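Local coordinates for protein mandalate racemase/muconate lactonizing enzyme (Unidentified, PDB 4E4U) that probably catalyses metal-assisted proton abstraction next to a substrate carboxylate, as enolase-superfamily members do, although its own substrate is not established, at residues A51-D56 with M91-G96; H69-F74 with G288-K293; L97-W102 with N282-G287. All coordinates share one frame; numbering follows the deposited sequence. Where two conformers were deposited one is given.

Contact 1: A51-D56 with M91-G96; sequences APIIDD and MGVVSG
V93 meets I53 and I54 with its two methyl branches, and these three side chains make the whole contact between 51-56 and 91-96. The nearest approach is methyl against methyl, CG2 of V93 lying 3.9 Å from CG2 of I53. CG1 of V93 is turned to the other isoleucine, reaching CG1 of I54 at 4.2 Å, and CG2 of V93 stands equally far from that same I54 carbon. One isopropyl group therefore straddles two consecutive residues of the opposite helix. With CB pointing at the other helix and CG1 trans to the backbone N (chi1 175°), CG1 faces I54 while CG2, beside the backbone N, reaches I53. No hydrogen bond spans the segments, and only 114 Å² is buried, so van der Waals contact alone joins them here, at a nearest CA-CA separation of 6.4 Å (I54 to V93).

The next shell packs round these side chains. I54 also rests on L6 and T8 of strand 3-12 and on I24 and V26 of strand 22-30, while I53 packs on F45 of its own chain and on F45 of a second subunit. D56 has its carboxylate shared between a salt bridge to R60 and a hydrogen bond to the backbone N of G46 of that subunit. On helix 88-109, OG of S95 donates to O of M91 at 2.6 Å, from the opposite face of that carbonyl's plane to N of S95, and OG also bonds N of G287.

Helices laid against a three-stranded antiparallel sheet are characteristic of the N-terminal capping domain of the mandelate racemase/muconate lactonizing family; here the same helix surface also adjoins a subunit interface.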
loop_
_atom_site.group_PDB
_atom_site.type_symbol
_atom_site.label_atom_id
_atom_site.label_comp_id
_atom_site.label_asym_id
_atom_site.label_seq_id
_atom_site.Cartn_x
_atom_site.Cartn_y
_atom_site.Cartn_z
ATOM N N ALA A 51 40.072 -4.267 23.345
ATOM C CA ALA A 51 41.432 -3.828 23.040
ATOM C C ALA A 51 42.026 -4.514 21.784
ATOM O O ALA A 51 42.463 -3.820 20.862
ATOM C CB ALA A 51 42.347 -3.951 24.269
ATOM N N PRO A 52 42.007 -5.864 21.712
ATOM C CA PRO A 52 42.513 -6.461 20.469
ATOM C C PRO A 52 41.606 -6.229 19.255
ATOM O O PRO A 52 42.109 -6.201 18.132
ATOM C CB PRO A 52 42.611 -7.958 20.800
ATOM C CG PRO A 52 41.729 -8.153 21.979
ATOM C CD PRO A 52 41.797 -6.882 22.757
ATOM N N ILE A 53 40.303 -6.049 19.459
ATOM C CA ILE A 53 39.433 -5.696 18.341
ATOM C C ILE A 53 39.885 -4.372 17.718
ATOM O O ILE A 53 40.020 -4.250 16.490
ATOM C CB ILE A 53 37.971 -5.555 18.798
ATOM C CG1 ILE A 53 37.367 -6.931 19.095
ATOM C CG2 ILE A 53 37.139 -4.852 17.735
ATOM C CD1 ILE A 53 36.004 -6.853 19.734
ATOM N N ILE A 54 40.129 -3.379 18.568
ATOM C CA ILE A 54 40.508 -2.058 18.086
ATOM C C ILE A 54 41.841 -2.114 17.338
ATOM O O ILE A 54 41.983 -1.516 16.263
ATOM C CB ILE A 54 40.569 -1.047 19.239
ATOM C CG1 ILE A 54 39.164 -0.822 19.810
ATOM C CG2 ILE A 54 41.163 0.272 18.778
ATOM C CD1 ILE A 54 39.167 -0.233 21.209
ATOM N N ASP A 55 42.803 -2.858 17.878
ATOM C CA ASP A 55 44.085 -3.042 17.198
ATOM C C ASP A 55 43.869 -3.643 15.806
ATOM O O ASP A 55 44.486 -3.215 14.828
ATOM C CB ASP A 55 45.008 -3.960 18.008
ATOM C CG ASP A 55 45.684 -3.253 19.165
ATOM O OD1 ASP A 55 45.648 -2.007 19.223
ATOM O OD2 ASP A 55 46.268 -3.960 20.013
ATOM N N ASP A 56 42.988 -4.631 15.721
ATOM C CA ASP A 56 42.743 -5.318 14.463
ATOM C C ASP A 56 42.152 -4.382 13.409
ATOM O O ASP A 56 42.615 -4.344 12.266
ATOM C CB ASP A 56 41.816 -6.509 14.696
ATOM C CG ASP A 56 41.693 -7.397 13.478
ATOM O OD1 ASP A 56 42.646 -8.163 13.214
ATOM O OD2 ASP A 56 40.650 -7.338 12.792
ATOM N N MET A 91 31.092 -0.931 13.941
ATOM C CA MET A 91 30.646 0.435 13.750
ATOM C C MET A 91 31.026 1.329 14.928
ATOM O O MET A 91 31.413 2.482 14.732
ATOM C CB MET A 91 29.158 0.482 13.452
ATOM C CG MET A 91 28.795 -0.082 12.078
ATOM S SD MET A 91 29.493 0.834 10.684
ATOM C CE MET A 91 30.994 -0.074 10.321
ATOM N N GLY A 92 30.937 0.810 16.152
ATOM C CA GLY A 92 31.428 1.555 17.303
ATOM C C GLY A 92 32.912 1.863 17.185
ATOM O O GLY A 92 33.350 2.994 17.406
ATOM N N VAL A 93 33.699 0.858 16.818
ATOM C CA VAL A 93 35.138 1.049 16.682
ATOM C C VAL A 93 35.475 2.079 15.612
ATOM O O VAL A 93 36.264 3.003 15.851
ATOM C CB VAL A 93 35.864 -0.274 16.384
ATOM C CG1 VAL A 93 37.349 -0.032 16.125
ATOM C CG2 VAL A 93 35.674 -1.244 17.538
ATOM N N VAL A 94 34.881 1.942 14.433
ATOM C CA VAL A 94 35.191 2.899 13.379
ATOM C C VAL A 94 34.706 4.304 13.728
ATOM O O VAL A 94 35.312 5.282 13.298
ATOM C CB VAL A 94 34.708 2.448 11.977
ATOM C CG1 VAL A 94 33.227 2.738 11.779
ATOM C CG2 VAL A 94 35.548 3.129 10.903
ATOM N N SER A 95 33.643 4.418 14.524
ATOM C CA SER A 95 33.170 5.736 14.949
ATOM C C SER A 95 34.271 6.472 15.708
ATOM O O SER A 95 34.507 7.662 15.490
ATOM C CB SER A 95 31.955 5.616 15.862
ATOM O OG SER A 95 30.859 5.019 15.209
ATOM N N GLY A 96 34.939 5.761 16.612
ATOM C CA GLY A 96 36.000 6.355 17.406
ATOM C C GLY A 96 37.183 6.734 16.543
ATOM O O GLY A 96 37.744 7.819 16.683
#

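Contact 2: H69-F74 with G288-K293; sequences HVERLF and GLLEAK
V70 and L290 bring the two backbones closest, with 7.5 Å between their CA atoms, where the first turns of two helices meet almost at a right angle. The short axes of 70-74 and 289-293 pass 10.5 Å apart with a signed crossing angle of -91°. H69 and G288 occupy the N-cap positions.

At this separation only side chains reach across. CD2 of L290 is the shared apolar point: it lies 3.8 Å from CG2 of V70 and 3.6 Å from OE2 of E71. The E71 chain is bent at its second torsion (chi2 -85°), which brings the carboxylate across the leucine at about a right angle, against its CD2 methyl. That carboxylate's partners lie further out: OE2 of E71 forms salt bridges with K294 of the same chain and with K293 of a neighbouring subunit, not the one beside helix 47-61.

The second meeting place is a stack. The carboxylate of E291 lies over one face of the F74 ring, the two planes 18° apart, with OE1 of E291 3.7 Å above the ring plane and over its centre. OE2 of E291 is nearer the rim, 3.5 Å from CZ of F74. An anion over an aromatic face is not in itself a favourable pairing, but the salt bridge from OE1 of E291 to K264 probably offsets the charge.

Helix 70-79 packs on helix 88-109 as well as on helix 289-301, V70 on E98, L73 on V94 and F74 on M91. The F74 ring also meets that of Y78, their planes nearly parallel, and packs on T263 of helix 263-272, while E71 and L290 adjoin the neighbouring subunit that supplies K293.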
loop_
_atom_site.group_PDB
_atom_site.type_symbol
_atom_site.label_atom_id
_atom_site.label_comp_id
_atom_site.label_asym_id
_atom_site.label_seq_id
_atom_site.Cartn_x
_atom_site.Cartn_y
_atom_site.Cartn_z
ATOM N N HIS A 69 40.461 10.787 4.613
ATOM C CA HIS A 69 39.722 9.837 3.794
ATOM C C HIS A 69 38.702 9.048 4.612
ATOM O O HIS A 69 38.790 7.823 4.748
ATOM C CB HIS A 69 40.701 8.948 3.021
ATOM C CG HIS A 69 41.569 9.725 2.080
ATOM N ND1 HIS A 69 42.607 9.162 1.380
ATOM C CD2 HIS A 69 41.555 11.040 1.754
ATOM C CE1 HIS A 69 43.193 10.092 0.646
ATOM N NE2 HIS A 69 42.575 11.242 0.854
ATOM N N VAL A 70 37.716 9.770 5.133
ATOM C CA VAL A 70 36.748 9.199 6.058
ATOM C C VAL A 70 35.679 8.350 5.360
ATOM O O VAL A 70 35.162 7.409 5.960
ATOM C CB VAL A 70 36.113 10.283 6.979
ATOM C CG1 VAL A 70 37.176 10.885 7.911
ATOM C CG2 VAL A 70 35.426 11.375 6.166
ATOM N N GLU A 71 35.333 8.679 4.114
ATOM C CA GLU A 71 34.479 7.789 3.320
ATOM C C GLU A 71 35.168 6.444 3.146
ATOM O O GLU A 71 34.561 5.390 3.339
ATOM C CB GLU A 71 34.191 8.368 1.932
ATOM C CG GLU A 71 33.219 9.536 1.909
ATOM C CD GLU A 71 31.762 9.112 1.872
ATOM O OE1 GLU A 71 31.474 7.892 1.855
ATOM O OE2 GLU A 71 30.889 10.008 1.832
ATOM N N ARG A 72 36.442 6.488 2.766
ATOM C CA ARG A 72 37.235 5.281 2.583
ATOM C C ARG A 72 37.254 4.464 3.868
ATOM O O ARG A 72 36.996 3.253 3.854
ATOM C CB ARG A 72 38.663 5.660 2.183
ATOM C CG ARG A 72 39.617 4.488 2.000
ATOM C CD ARG A 72 41.055 4.895 2.387
ATOM N NE ARG A 72 41.138 5.117 3.831
ATOM C CZ ARG A 72 41.257 4.142 4.728
ATOM N NH1 ARG A 72 41.346 2.874 4.333
ATOM N NH2 ARG A 72 41.299 4.435 6.020
ATOM N N LEU A 73 37.580 5.117 4.977
ATOM C CA LEU A 73 37.624 4.431 6.263
ATOM C C LEU A 73 36.306 3.738 6.586
ATOM O O LEU A 73 36.285 2.553 6.947
ATOM C CB LEU A 73 37.994 5.411 7.374
ATOM C CG LEU A 73 37.926 4.880 8.806
ATOM C CD1 LEU A 73 38.813 3.645 8.991
ATOM C CD2 LEU A 73 38.298 5.989 9.783
ATOM N N PHE A 74 35.201 4.467 6.462
ATOM C CA PHE A 74 33.905 3.876 6.743
ATOM C C PHE A 74 33.641 2.666 5.839
ATOM O O PHE A 74 33.252 1.598 6.321
ATOM C CB PHE A 74 32.765 4.891 6.619
ATOM C CG PHE A 74 31.416 4.280 6.867
ATOM C CD1 PHE A 74 30.910 4.187 8.154
ATOM C CD2 PHE A 74 30.690 3.726 5.820
ATOM C CE1 PHE A 74 29.682 3.588 8.393
ATOM C CE2 PHE A 74 29.470 3.122 6.049
ATOM C CZ PHE A 74 28.964 3.046 7.331
ATOM N N GLY A 288 30.606 7.337 13.010
ATOM C CA GLY A 288 31.443 8.529 13.051
ATOM C C GLY A 288 30.682 9.783 12.671
ATOM O O GLY A 288 29.460 9.753 12.511
ATOM N N LEU A 289 31.398 10.893 12.528
ATOM C CA LEU A 289 30.757 12.183 12.295
ATOM C C LEU A 289 30.157 12.337 10.903
ATOM O O LEU A 289 29.076 12.899 10.759
ATOM C CB LEU A 289 31.734 13.320 12.581
ATOM C CG LEU A 289 31.915 13.600 14.070
ATOM C CD1 LEU A 289 33.088 14.537 14.296
ATOM C CD2 LEU A 289 30.640 14.212 14.646
ATOM N N LEU A 290 30.841 11.858 9.873
ATOM C CA LEU A 290 30.261 11.960 8.537
ATOM C C LEU A 290 29.017 11.078 8.423
ATOM O O LEU A 290 27.991 11.515 7.905
ATOM C CB LEU A 290 31.283 11.637 7.447
ATOM C CG LEU A 290 30.729 11.753 6.023
ATOM C CD1 LEU A 290 30.176 13.147 5.759
ATOM C CD2 LEU A 290 31.780 11.374 4.989
ATOM N N GLU A 291 29.095 9.848 8.928
ATOM C CA GLU A 291 27.919 8.988 8.927
ATOM C C GLU A 291 26.780 9.607 9.751
ATOM O O GLU A 291 25.613 9.535 9.365
ATOM C CB GLU A 291 28.271 7.579 9.410
ATOM C CG GLU A 291 27.169 6.549 9.195
ATOM C CD GLU A 291 27.010 6.069 7.756
ATOM O OE1 GLU A 291 27.696 6.566 6.826
ATOM O OE2 GLU A 291 26.193 5.155 7.563
ATOM N N ALA A 292 27.115 10.243 10.873
ATOM C CA ALA A 292 26.088 10.924 11.666
ATOM C C ALA A 292 25.460 12.092 10.897
ATOM O O ALA A 292 24.256 12.306 10.958
ATOM C CB ALA A 292 26.664 11.391 13.005
ATOM N N LYS A 293 26.280 12.838 10.165
ATOM C CA LYS A 293 25.773 13.905 9.304
ATOM C C LYS A 293 24.818 13.339 8.252
ATOM O O LYS A 293 23.778 13.938 7.953
ATOM C CB LYS A 293 26.936 14.636 8.628
ATOM C CG LYS A 293 26.538 15.827 7.771
ATOM C CD LYS A 293 26.225 17.038 8.627
ATOM C CE LYS A 293 25.737 18.193 7.777
ATOM N NZ LYS A 293 25.498 19.418 8.587
#

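Contact 3: L97-W102 with N282-G287; sequences LEMACW and NVARVG
E98 with G287 and M99 with A284 set the register, at CA-CA distances of 7.6 and 8.0 Å, between a turn of helix 88-109 and an irregular loop. M99 makes the closest direct contact through its terminal methyl: CE of M99 is 3.7 Å from CA of A284 and 3.9 Å from its CB, and also 3.7 Å from O of V283. With CG of M99 placed between the backbone N and the carbonyl carbon (chi1 74°), the side chain leads out from the helix, and a bend at the last torsion lays CE on the loop.

The loop keeps its shape through N282, whose OD1 accepts from N of A284 at 2.8 Å in the carbonyl plane, an Asx turn; its backbone O receives both N of R285 and N of V286. This is the link from strand 278-279 to helix 289-301 of the C-terminal barrel domain, so the capping domain's helix sits at the C-terminal end of the barrel strands, as in other members of the enolase superfamily. ND2 of N282 bonds H309 and N312.

E98 touches the loop's end directly only with CB, 4.1 Å from O of G287; its carboxylate reaches that O through a water, which donates to O of G287 at 2.8 Å and weakly to OE2 of E98. OE1 and OE2 of E98 also take the backbone N-H groups of L289 and L290, at a helix N terminus whose dipole would probably favour the negative charge. NE1 of W102 adds a weak bond to OE2 of E98, bent to 135°.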
loop_
_atom_site.group_PDB
_atom_site.type_symbol
_atom_site.label_atom_id
_atom_site.label_comp_id
_atom_site.label_asym_id
_atom_site.label_seq_id
_atom_site.Cartn_x
_atom_site.Cartn_y
_atom_site.Cartn_z
ATOM N N LEU A 97 37.580 5.829 15.651
ATOM C CA LEU A 97 38.705 6.106 14.764
ATOM C C LEU A 97 38.397 7.279 13.837
ATOM O O LEU A 97 39.244 8.146 13.618
ATOM C CB LEU A 97 39.061 4.868 13.945
ATOM C CG LEU A 97 39.522 3.621 14.707
ATOM C CD1 LEU A 97 39.722 2.460 13.743
ATOM C CD2 LEU A 97 40.794 3.901 15.491
ATOM N N GLU A 98 37.177 7.310 13.308
ATOM C CA GLU A 98 36.792 8.341 12.355
ATOM C C GLU A 98 36.723 9.719 13.018
ATOM O O GLU A 98 37.168 10.718 12.444
ATOM C CB GLU A 98 35.463 7.970 11.692
ATOM C CG GLU A 98 35.075 8.840 10.503
ATOM C CD GLU A 98 34.090 9.925 10.876
ATOM O OE1 GLU A 98 34.033 10.269 12.077
ATOM O OE2 GLU A 98 33.377 10.439 9.981
ATOM N N MET A 99 36.176 9.795 14.228
ATOM C CA MET A 99 36.067 11.107 14.860
ATOM C C MET A 99 37.451 11.625 15.260
ATOM O O MET A 99 37.691 12.833 15.243
ATOM C CB MET A 99 35.079 11.115 16.037
ATOM C CG MET A 99 35.587 10.432 17.298
ATOM S SD MET A 99 34.420 10.524 18.679
ATOM C CE MET A 99 33.111 9.435 18.114
ATOM N N ALA A 100 38.370 10.712 15.588
ATOM C CA ALA A 100 39.764 11.087 15.840
ATOM C C ALA A 100 40.397 11.631 14.560
ATOM O O ALA A 100 41.172 12.581 14.602
ATOM C CB ALA A 100 40.558 9.912 16.381
ATOM N N CYS A 101 40.047 11.043 13.419
ATOM C CA CYS A 101 40.478 11.593 12.134
ATOM C C CYS A 101 39.939 13.007 11.927
ATOM O O CYS A 101 40.680 13.884 11.495
ATOM C CB CYS A 101 40.076 10.681 10.965
ATOM S SG CYS A 101 41.016 9.140 10.887
ATOM N N TRP A 102 38.666 13.239 12.242
ATOM C CA TRP A 102 38.114 14.593 12.140
ATOM C C TRP A 102 38.826 15.583 13.061
ATOM O O TRP A 102 39.039 16.738 12.692
ATOM C CB TRP A 102 36.601 14.613 12.390
ATOM C CG TRP A 102 35.807 14.231 11.169
ATOM C CD1 TRP A 102 35.169 13.049 10.942
ATOM C CD2 TRP A 102 35.610 15.030 9.999
ATOM N NE1 TRP A 102 34.562 13.068 9.706
ATOM C CE2 TRP A 102 34.819 14.277 9.099
ATOM C CE3 TRP A 102 36.002 16.318 9.614
ATOM C CZ2 TRP A 102 34.424 14.766 7.854
ATOM C CZ3 TRP A 102 35.615 16.803 8.378
ATOM C CH2 TRP A 102 34.833 16.030 7.514
ATOM N N ASN A 282 24.002 7.982 18.545
ATOM C CA ASN A 282 25.211 8.234 19.312
ATOM C C ASN A 282 26.355 8.261 18.308
ATOM O O ASN A 282 26.579 7.271 17.588
ATOM C CB ASN A 282 25.419 7.166 20.384
ATOM C CG ASN A 282 26.591 7.480 21.292
ATOM O OD1 ASN A 282 27.702 7.749 20.823
ATOM N ND2 ASN A 282 26.356 7.438 22.598
ATOM N N VAL A 283 27.062 9.385 18.246
ATOM C CA VAL A 283 28.109 9.573 17.235
ATOM C C VAL A 283 29.245 8.573 17.376
ATOM O O VAL A 283 29.983 8.335 16.421
ATOM C CB VAL A 283 28.690 11.012 17.222
ATOM C CG1 VAL A 283 27.616 12.018 16.862
ATOM C CG2 VAL A 283 29.327 11.363 18.568
ATOM N N ALA A 284 29.384 7.998 18.571
ATOM C CA ALA A 284 30.413 6.992 18.842
ATOM C C ALA A 284 29.960 5.558 18.528
ATOM O O ALA A 284 30.711 4.607 18.735
ATOM C CB ALA A 284 30.897 7.108 20.284
ATOM N N ARG A 285 28.737 5.412 18.021
ATOM C CA ARG A 285 28.207 4.113 17.591
ATOM C C ARG A 285 27.816 4.061 16.114
ATOM O O ARG A 285 27.934 3.008 15.482
ATOM C CB ARG A 285 26.989 3.715 18.442
ATOM C CG ARG A 285 26.109 2.624 17.825
ATOM C CD ARG A 285 25.157 2.048 18.840
ATOM N NE ARG A 285 25.815 1.026 19.645
ATOM C CZ ARG A 285 25.407 0.605 20.838
ATOM N NH1 ARG A 285 24.347 1.150 21.431
ATOM N NH2 ARG A 285 26.075 -0.368 21.443
ATOM N N VAL A 286 27.326 5.169 15.559
ATOM C CA VAL A 286 26.682 5.093 14.243
ATOM C C VAL A 286 27.619 4.977 13.048
ATOM O O VAL A 286 27.163 4.674 11.945
ATOM C CB VAL A 286 25.686 6.265 13.984
ATOM C CG1 VAL A 286 24.559 6.239 14.995
ATOM C CG2 VAL A 286 26.404 7.611 13.965
ATOM N N GLY A 287 28.908 5.221 13.262
ATOM C CA GLY A 287 29.878 5.168 12.184
ATOM C C GLY A 287 30.786 6.382 12.096
ATOM O O GLY A 287 31.648 6.448 11.209
HETATM O O HOH W 1 31.676 8.446 9.222
#

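Overall arrangement
From the N terminus, helix 47-61 comes first, and contact 1 closes a loop of 34 residues onto helix 88-109 within the capping domain. Helix 70-79 lies inside that loop and opens contact 2, which closes after 213 residues, at helix 289-301 of the barrel; contacts 1 and 2 therefore cross. Contact 3 starts directly after contact 1 on helix 88-109 and ends just before helix 289-301, nesting inside contact 2, their centres about 7 Å apart. Contact 1 holds the capping domain's elements together, while contacts 2 and 3 join two of its helices to the loop 282-287 and the helix start 288-293 that follows it in the barrel.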